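Local coordinates for mandelate racemase/muconate lactonizing protein (Paenibacillus sp., PDB 3V5C) that probably catalyses the dehydration of galacturonate as a magnesium-binding member of the enolase superfamily, at residues G202-D207 / V227-L232; C130-L135 / R165-K170; V220-S225 / G251-N256. The protein carries 1 engineered substitution. One frame throughout, in Å; residues are numbered along the deposited sequence.

Interaction 1. Residues G202-D207 / V227-L232; sequences GKIMID and VNLYWL
I206 and Y230 bury more surface than any other residues where strand 204-207 and the chain leading into its parallel neighbour, strand 231-233, lie side by side in the TIM-type barrel of the enolase fold. Helix 214-223 joins them in the chain, making a beta-alpha-beta unit. The backbone ties alternate: Y230 N gives its hydrogen to I204 O (2.7 Å), and I206 N gives its own to W231 O (3.0 Å). Between these two bonds, W231 N is buried with no partner in the model.

I206 faces outward, toward helix 180-198. Its CG1 takes the position between backbone N and carbonyl carbon (chi1 64°), which brings it to L232 CD1 at 3.8 Å, while CG2 leans toward L229 CD2. That same leucine methyl, L229 CD2, also meets I204 CG2, at 3.9 Å, so the three branched side chains make one apolar patch.

Y230 swings its ring alongside K203, with CG anti to the backbone N (chi1 -172°). The lysine's aliphatic chain runs over one ring face, K203 CD standing 3.9 Å from the Y230 centroid in a CH-pi contact. At the far end of the tyrosine, Y230 OH bonds to E333.

On the side opposite I206, M205 and W231 cross. In one of its two conformations, M205 lays CG over the five-membered ring of W231, 2° off the normal, and the ring NE1 is tied to E233. A leucine in place of W231 would probably leave M205 without its flat aromatic support and E233 without the indole N-H.

Before the strands pair, a water bridges the backbones, accepting from I204 N (2.9 Å) and donating to N228 O (2.6 Å).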
# COMPACT_ATOMS: atom_id res chain seq x y z
N GLY A 202 3.78 20.03 -4.00
CA GLY A 202 4.11 18.61 -4.07
C GLY A 202 4.71 18.11 -2.76
O GLY A 202 5.73 18.63 -2.31
N LYS A 203 4.07 17.13 -2.13
CA LYS A 203 4.57 16.60 -0.86
C LYS A 203 5.72 15.64 -1.12
O LYS A 203 5.64 14.77 -2.01
CB LYS A 203 3.45 15.90 -0.09
CG LYS A 203 2.33 16.83 0.33
CD LYS A 203 1.28 16.09 1.12
CE LYS A 203 0.22 17.04 1.68
NZ LYS A 203 -0.68 17.58 0.63
N ILE A 204 6.78 15.78 -0.34
CA ILE A 204 7.95 14.92 -0.48
C ILE A 204 8.09 14.06 0.76
O ILE A 204 8.04 14.56 1.88
CB ILE A 204 9.23 15.78 -0.62
CG1 ILE A 204 9.13 16.66 -1.86
CG2 ILE A 204 10.47 14.90 -0.65
CD1 ILE A 204 9.02 15.88 -3.14
N MET A 205 8.25 12.75 0.56
CA MET A 205 8.50 11.83 1.66
C MET A 205 9.85 11.14 1.44
O MET A 205 10.27 10.96 0.29
CB MET A 205 7.39 10.78 1.75
CG MET A 205 6.01 11.32 2.13
SD MET A 205 5.19 12.25 0.81
CE MET A 205 4.86 10.97 -0.39
N ILE A 206 10.52 10.77 2.52
CA ILE A 206 11.75 10.00 2.39
C ILE A 206 11.70 8.69 3.16
O ILE A 206 11.12 8.62 4.23
CB ILE A 206 13.01 10.83 2.73
CG1 ILE A 206 13.02 11.27 4.19
CG2 ILE A 206 13.11 12.05 1.80
CD1 ILE A 206 14.33 12.03 4.57
N ASP A 207 12.30 7.64 2.60
CA ASP A 207 12.21 6.29 3.13
C ASP A 207 13.62 5.74 3.14
O ASP A 207 14.20 5.54 2.07
CB ASP A 207 11.25 5.47 2.26
CG ASP A 207 11.18 3.98 2.63
OD1 ASP A 207 11.72 3.55 3.68
OD2 ASP A 207 10.50 3.23 1.88
N VAL A 227 14.01 22.50 2.91
CA VAL A 227 13.14 21.70 2.07
C VAL A 227 11.95 21.25 2.90
O VAL A 227 12.12 20.79 4.02
CB VAL A 227 13.87 20.45 1.56
CG1 VAL A 227 12.90 19.52 0.88
CG2 VAL A 227 15.01 20.83 0.63
N ASN A 228 10.76 21.37 2.35
CA ASN A 228 9.59 20.92 3.10
C ASN A 228 9.43 19.43 2.89
O ASN A 228 9.20 18.97 1.77
CB ASN A 228 8.33 21.70 2.69
CG ASN A 228 8.45 23.19 2.99
OD1 ASN A 228 8.25 24.02 2.10
ND2 ASN A 228 8.78 23.52 4.23
N LEU A 229 9.61 18.67 3.97
CA LEU A 229 9.50 17.22 3.95
C LEU A 229 8.23 16.87 4.70
O LEU A 229 8.02 17.31 5.83
CB LEU A 229 10.68 16.59 4.69
CG LEU A 229 12.06 16.72 4.06
CD1 LEU A 229 13.08 16.12 5.00
CD2 LEU A 229 12.08 16.00 2.72
N TYR A 230 7.39 16.05 4.07
CA TYR A 230 6.12 15.68 4.66
C TYR A 230 6.28 14.60 5.73
O TYR A 230 5.76 14.74 6.83
CB TYR A 230 5.14 15.24 3.58
CG TYR A 230 3.74 15.03 4.10
CD1 TYR A 230 2.96 16.11 4.50
CD2 TYR A 230 3.20 13.76 4.21
CE1 TYR A 230 1.69 15.92 5.00
CE2 TYR A 230 1.93 13.57 4.70
CZ TYR A 230 1.18 14.65 5.10
OH TYR A 230 -0.09 14.48 5.57
N TRP A 231 6.95 13.50 5.38
CA TRP A 231 7.31 12.53 6.41
C TRP A 231 8.63 11.81 6.17
O TRP A 231 9.17 11.80 5.04
CB TRP A 231 6.18 11.53 6.65
CG TRP A 231 5.99 10.36 5.70
CD1 TRP A 231 6.94 9.48 5.22
CD2 TRP A 231 4.73 9.87 5.22
NE1 TRP A 231 6.34 8.51 4.44
CE2 TRP A 231 4.99 8.73 4.43
CE3 TRP A 231 3.41 10.31 5.35
CZ2 TRP A 231 3.96 8.02 3.77
CZ3 TRP A 231 2.39 9.60 4.70
CH2 TRP A 231 2.68 8.47 3.93
N LEU A 232 9.14 11.27 7.27
CA LEU A 232 10.32 10.43 7.31
C LEU A 232 9.91 9.03 7.70
O LEU A 232 9.41 8.80 8.80
CB LEU A 232 11.27 10.98 8.38
CG LEU A 232 12.42 10.06 8.81
CD1 LEU A 232 13.42 9.92 7.69
CD2 LEU A 232 13.11 10.62 10.05
O HOH W 1 6.80 18.10 1.38

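Interaction 2. Residues C130-L135 / R165-K170; sequences CYDTSL and RHFKIK
C130 O meets the H166 imidazole at its edge, close to the ring plane, 3.3 Å from H166 CD2, while R165 CB lies over one face of that ring. The polar end of H166 turns elsewhere: its ND1 bonds to the backbone N of K203. The Y131 ring is approached obliquely by K168 CB, and the F167 ring, also obliquely, by D132 CB and L135 CD1; the D132 carboxylate is inclined 47° to the F167 ring.

The backbones run parallel. The backbone of D132 bonds on both counts: its N gives to H166 O at 2.8 Å, its O takes K168 N at 3.0 Å, the latter almost perfectly straight at the hydrogen. Further on, K170 N reaches L135 O. D132 OD1 accepts S134 N, two residues on, in an Asx turn, and also takes S134 OG.

K168 is gripped from several sides. Its chain leaves anti to the backbone N (chi1 -172°) and bends at chi3 (80°), bringing NZ to Y131 OH at 2.9 Å and CE alongside T133 OG1 at 3.4 Å. E233 and E336 form salt bridges with NZ, and E336 also bonds to T133 OG1. K170 NZ pairs with D207 and donates to two waters; one binds T133 OG1, the other both T133 O and K168 O.

These are adjacent strands of a beta-alpha-beta unit in the TIM-type barrel, and K168-I169-K170 is consistent with the Lys-X-Lys pattern found on the second barrel strand of mandelate racemase relatives.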
# COMPACT_ATOMS: atom_id res chain seq x y z
N CYS A 130 -2.67 10.12 -3.70
CA CYS A 130 -1.66 9.08 -3.87
C CYS A 130 -0.29 9.71 -3.99
O CYS A 130 -0.16 10.92 -4.17
CB CYS A 130 -1.93 8.24 -5.12
SG CYS A 130 -1.96 9.15 -6.70
N TYR A 131 0.73 8.87 -3.89
CA TYR A 131 2.10 9.32 -4.11
C TYR A 131 2.87 8.30 -4.90
O TYR A 131 2.55 7.12 -4.92
CB TYR A 131 2.83 9.65 -2.79
CG TYR A 131 3.18 8.47 -1.88
CD1 TYR A 131 4.25 7.63 -2.17
CD2 TYR A 131 2.46 8.23 -0.72
CE1 TYR A 131 4.58 6.58 -1.35
CE2 TYR A 131 2.79 7.18 0.13
CZ TYR A 131 3.84 6.35 -0.20
OH TYR A 131 4.19 5.30 0.62
N ASP A 132 3.88 8.80 -5.60
CA ASP A 132 4.69 7.98 -6.48
C ASP A 132 5.79 7.34 -5.65
O ASP A 132 6.68 8.04 -5.17
CB ASP A 132 5.29 8.90 -7.54
CG ASP A 132 6.12 8.16 -8.56
OD1 ASP A 132 6.39 6.96 -8.38
OD2 ASP A 132 6.55 8.81 -9.54
N THR A 133 5.74 6.02 -5.50
CA THR A 133 6.69 5.31 -4.64
C THR A 133 7.92 4.74 -5.37
O THR A 133 8.73 4.04 -4.77
CB THR A 133 5.95 4.17 -3.88
OG1 THR A 133 6.70 3.78 -2.72
CG2 THR A 133 5.75 2.97 -4.80
N SER A 134 8.08 5.08 -6.66
CA SER A 134 9.00 4.36 -7.54
C SER A 134 10.42 4.93 -7.61
O SER A 134 11.20 4.50 -8.46
CB SER A 134 8.43 4.30 -8.97
OG SER A 134 8.38 5.59 -9.57
N LEU A 135 10.74 5.89 -6.76
CA LEU A 135 12.05 6.56 -6.83
C LEU A 135 13.13 5.82 -6.02
O LEU A 135 13.51 6.25 -4.94
CB LEU A 135 11.90 8.03 -6.43
CG LEU A 135 10.93 8.84 -7.29
CD1 LEU A 135 10.73 10.27 -6.75
CD2 LEU A 135 11.43 8.88 -8.72
N ARG A 165 1.86 13.99 -8.17
CA ARG A 165 2.27 15.28 -7.63
C ARG A 165 3.09 15.15 -6.34
O ARG A 165 3.74 16.11 -5.90
CB ARG A 165 1.04 16.17 -7.37
CG ARG A 165 0.27 16.53 -8.65
CD ARG A 165 1.10 17.45 -9.55
NE ARG A 165 0.41 17.82 -10.79
CZ ARG A 165 0.52 17.17 -11.95
NH1 ARG A 165 1.29 16.08 -12.04
NH2 ARG A 165 -0.14 17.60 -13.02
N HIS A 166 3.03 13.97 -5.74
CA HIS A 166 3.69 13.69 -4.47
C HIS A 166 4.61 12.51 -4.64
O HIS A 166 4.28 11.57 -5.38
CB HIS A 166 2.63 13.38 -3.42
CG HIS A 166 1.50 14.36 -3.44
ND1 HIS A 166 1.69 15.70 -3.19
CD2 HIS A 166 0.19 14.22 -3.73
CE1 HIS A 166 0.54 16.34 -3.30
NE2 HIS A 166 -0.39 15.46 -3.62
N PHE A 167 5.74 12.54 -3.94
CA PHE A 167 6.82 11.60 -4.24
C PHE A 167 7.50 11.06 -3.00
O PHE A 167 7.83 11.83 -2.10
CB PHE A 167 7.86 12.27 -5.15
CG PHE A 167 7.29 12.77 -6.45
CD1 PHE A 167 6.77 14.05 -6.55
CD2 PHE A 167 7.24 11.93 -7.56
CE1 PHE A 167 6.21 14.51 -7.78
CE2 PHE A 167 6.70 12.38 -8.78
CZ PHE A 167 6.18 13.67 -8.88
N LYS A 168 7.73 9.75 -2.98
CA LYS A 168 8.51 9.15 -1.90
C LYS A 168 9.85 8.73 -2.46
O LYS A 168 9.94 7.95 -3.40
CB LYS A 168 7.80 7.95 -1.27
CG LYS A 168 8.55 7.47 -0.01
CD LYS A 168 7.69 6.56 0.86
CE LYS A 168 7.65 5.13 0.30
NZ LYS A 168 6.80 4.25 1.22
N ILE A 169 10.89 9.27 -1.86
CA ILE A 169 12.24 9.11 -2.34
C ILE A 169 13.00 8.14 -1.44
O ILE A 169 13.04 8.32 -0.24
CB ILE A 169 12.96 10.47 -2.33
CG1 ILE A 169 12.17 11.48 -3.17
CG2 ILE A 169 14.39 10.29 -2.84
CD1 ILE A 169 12.47 12.93 -2.82
N LYS A 170 13.55 7.08 -2.03
CA LYS A 170 14.39 6.19 -1.26
C LYS A 170 15.68 6.90 -0.88
O LYS A 170 16.30 7.55 -1.73
CB LYS A 170 14.69 4.91 -2.03
CG LYS A 170 13.47 4.02 -2.27
CD LYS A 170 13.07 3.34 -0.97
CE LYS A 170 11.91 2.38 -1.17
NZ LYS A 170 10.63 3.08 -0.96
O HOH W 2 0.94 11.90 -6.57
O HOH W 3 8.58 1.69 -2.28
O HOH W 4 9.95 5.18 -2.51
O HOH W 5 16.00 7.80 -4.54

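Interaction 3. Residues V220-S225 / G251-N256; sequences VLAALS and GQRGQN
Q255 reaches across to L221: Q255 NE2 donates to L221 O at 2.9 Å, nearly straight (173°). The oxygen lies in the amide plane of Q255, yet the nitrogen comes from above the carbonyl plane of L221. The side chain, with CG anti to its own backbone N (chi1 -173°), runs on extended to deliver the amide there.

Within each segment, further bonds set up the donors and acceptors. R253 NE holds Q255 OE1 at 3.2 Å, leaving NE2 turned to the helix end, and S225 OG donates to A222 O at 2.6 Å, in the carbonyl plane. S225 OG also stands at the edge of the R253 guanidinium.

Van der Waals contact is slight: A222 CB lies over one face of the R253 guanidinium, 3.9 Å from NH1.

Solvent adds a link: a water accepts from R253 NH1 at 2.8 Å and donates weakly to A222 O.

Helix 240-253 closes at G254 in a Schellman motif, whose positive phi suits glycine. By the bonds above, the ends of two helices meet through polar side chains, and R253 would probably favour the carbonyl-rich end of helix 214-223 electrostatically.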
# COMPACT_ATOMS: atom_id res chain seq x y z
N VAL A 220 20.75 14.42 7.99
CA VAL A 220 19.98 14.57 6.77
C VAL A 220 18.82 15.57 6.92
O VAL A 220 18.61 16.43 6.06
CB VAL A 220 19.45 13.21 6.34
CG1 VAL A 220 18.43 13.36 5.24
CG2 VAL A 220 20.61 12.31 5.93
N LEU A 221 18.08 15.47 8.02
CA LEU A 221 16.97 16.37 8.27
C LEU A 221 17.44 17.82 8.40
O LEU A 221 16.78 18.73 7.88
CB LEU A 221 16.20 15.97 9.53
CG LEU A 221 15.43 14.65 9.41
CD1 LEU A 221 14.79 14.28 10.72
CD2 LEU A 221 14.37 14.79 8.33
N ALA A 222 18.57 18.03 9.06
CA ALA A 222 19.10 19.39 9.20
C ALA A 222 19.50 19.92 7.83
O ALA A 222 19.15 21.05 7.48
CB ALA A 222 20.28 19.42 10.17
N ALA A 223 20.21 19.11 7.05
CA ALA A 223 20.64 19.53 5.72
C ALA A 223 19.43 19.93 4.88
O ALA A 223 19.50 20.87 4.09
CB ALA A 223 21.44 18.44 5.03
N LEU A 224 18.31 19.25 5.10
CA LEU A 224 17.08 19.50 4.35
C LEU A 224 16.11 20.47 5.04
O LEU A 224 14.93 20.48 4.73
CB LEU A 224 16.38 18.19 3.99
CG LEU A 224 17.18 17.24 3.09
CD1 LEU A 224 16.58 15.85 3.09
CD2 LEU A 224 17.28 17.77 1.65
N SER A 225 16.63 21.29 5.96
CA SER A 225 15.82 22.28 6.68
C SER A 225 15.02 23.16 5.74
O SER A 225 13.85 23.47 5.99
CB SER A 225 16.71 23.17 7.54
OG SER A 225 17.25 22.45 8.63
N GLY A 251 11.07 19.29 17.30
CA GLY A 251 10.28 20.33 17.95
C GLY A 251 11.12 21.55 18.27
O GLY A 251 10.71 22.69 18.00
N GLN A 252 12.30 21.34 18.83
CA GLN A 252 13.18 22.44 19.20
C GLN A 252 13.56 23.25 17.98
O GLN A 252 13.85 24.44 18.08
CB GLN A 252 14.43 21.92 19.90
CG GLN A 252 14.20 21.49 21.34
CD GLN A 252 13.73 22.63 22.22
OE1 GLN A 252 14.47 23.60 22.44
NE2 GLN A 252 12.51 22.53 22.72
N ARG A 253 13.56 22.60 16.82
CA ARG A 253 13.97 23.23 15.57
C ARG A 253 12.81 23.85 14.82
O ARG A 253 13.01 24.56 13.84
CB ARG A 253 14.65 22.20 14.67
CG ARG A 253 15.90 21.59 15.25
CD ARG A 253 16.47 20.54 14.33
NE ARG A 253 16.54 21.03 12.96
CZ ARG A 253 17.59 21.65 12.44
NH1 ARG A 253 17.55 22.06 11.17
NH2 ARG A 253 18.68 21.87 13.16
N GLY A 254 11.59 23.56 15.26
CA GLY A 254 10.40 24.00 14.56
C GLY A 254 10.26 23.34 13.20
O GLY A 254 9.60 23.87 12.30
N GLN A 255 10.88 22.18 13.05
CA GLN A 255 10.85 21.44 11.80
C GLN A 255 9.70 20.44 11.80
O GLN A 255 9.68 19.49 12.58
CB GLN A 255 12.20 20.73 11.57
CG GLN A 255 12.35 20.06 10.21
CD GLN A 255 13.79 19.67 9.89
OE1 GLN A 255 14.68 19.74 10.74
NE2 GLN A 255 14.02 19.27 8.65
N ASN A 256 8.72 20.69 10.93
CA ASN A 256 7.52 19.88 10.85
C ASN A 256 7.67 18.73 9.87
O ASN A 256 7.43 18.89 8.67
CB ASN A 256 6.33 20.75 10.43
CG ASN A 256 6.15 21.95 11.33
OD1 ASN A 256 6.28 21.84 12.55
ND2 ASN A 256 5.89 23.11 10.74
O HOH W 6 19.73 23.38 9.98
O HOH W 7 12.07 19.89 6.40

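How the interactions relate
Interactions 1 and 2 lie side by side in the same barrel sheet, centres 9 Å apart, where strand 167-170 is parallel to both 126-135 and 204-207. M205 O and I169 N are probably hydrogen-bonded, K170 NZ and D207 OD2 form a salt bridge, and I204 CG2 packs on I169 CD1. Interaction 2 closes along the chain before interaction 1 opens. Interaction 3 joins the ends of helices outside the barrel, 12 Å from interaction 1 between centres; its segments alternate with those of interaction 1, and L221 and L224 pack on L229. The centres of interactions 2 and 3 are 21 Å apart and the two do not touch. Together they trace the barrel wall from inner charged residues to outer helix layer.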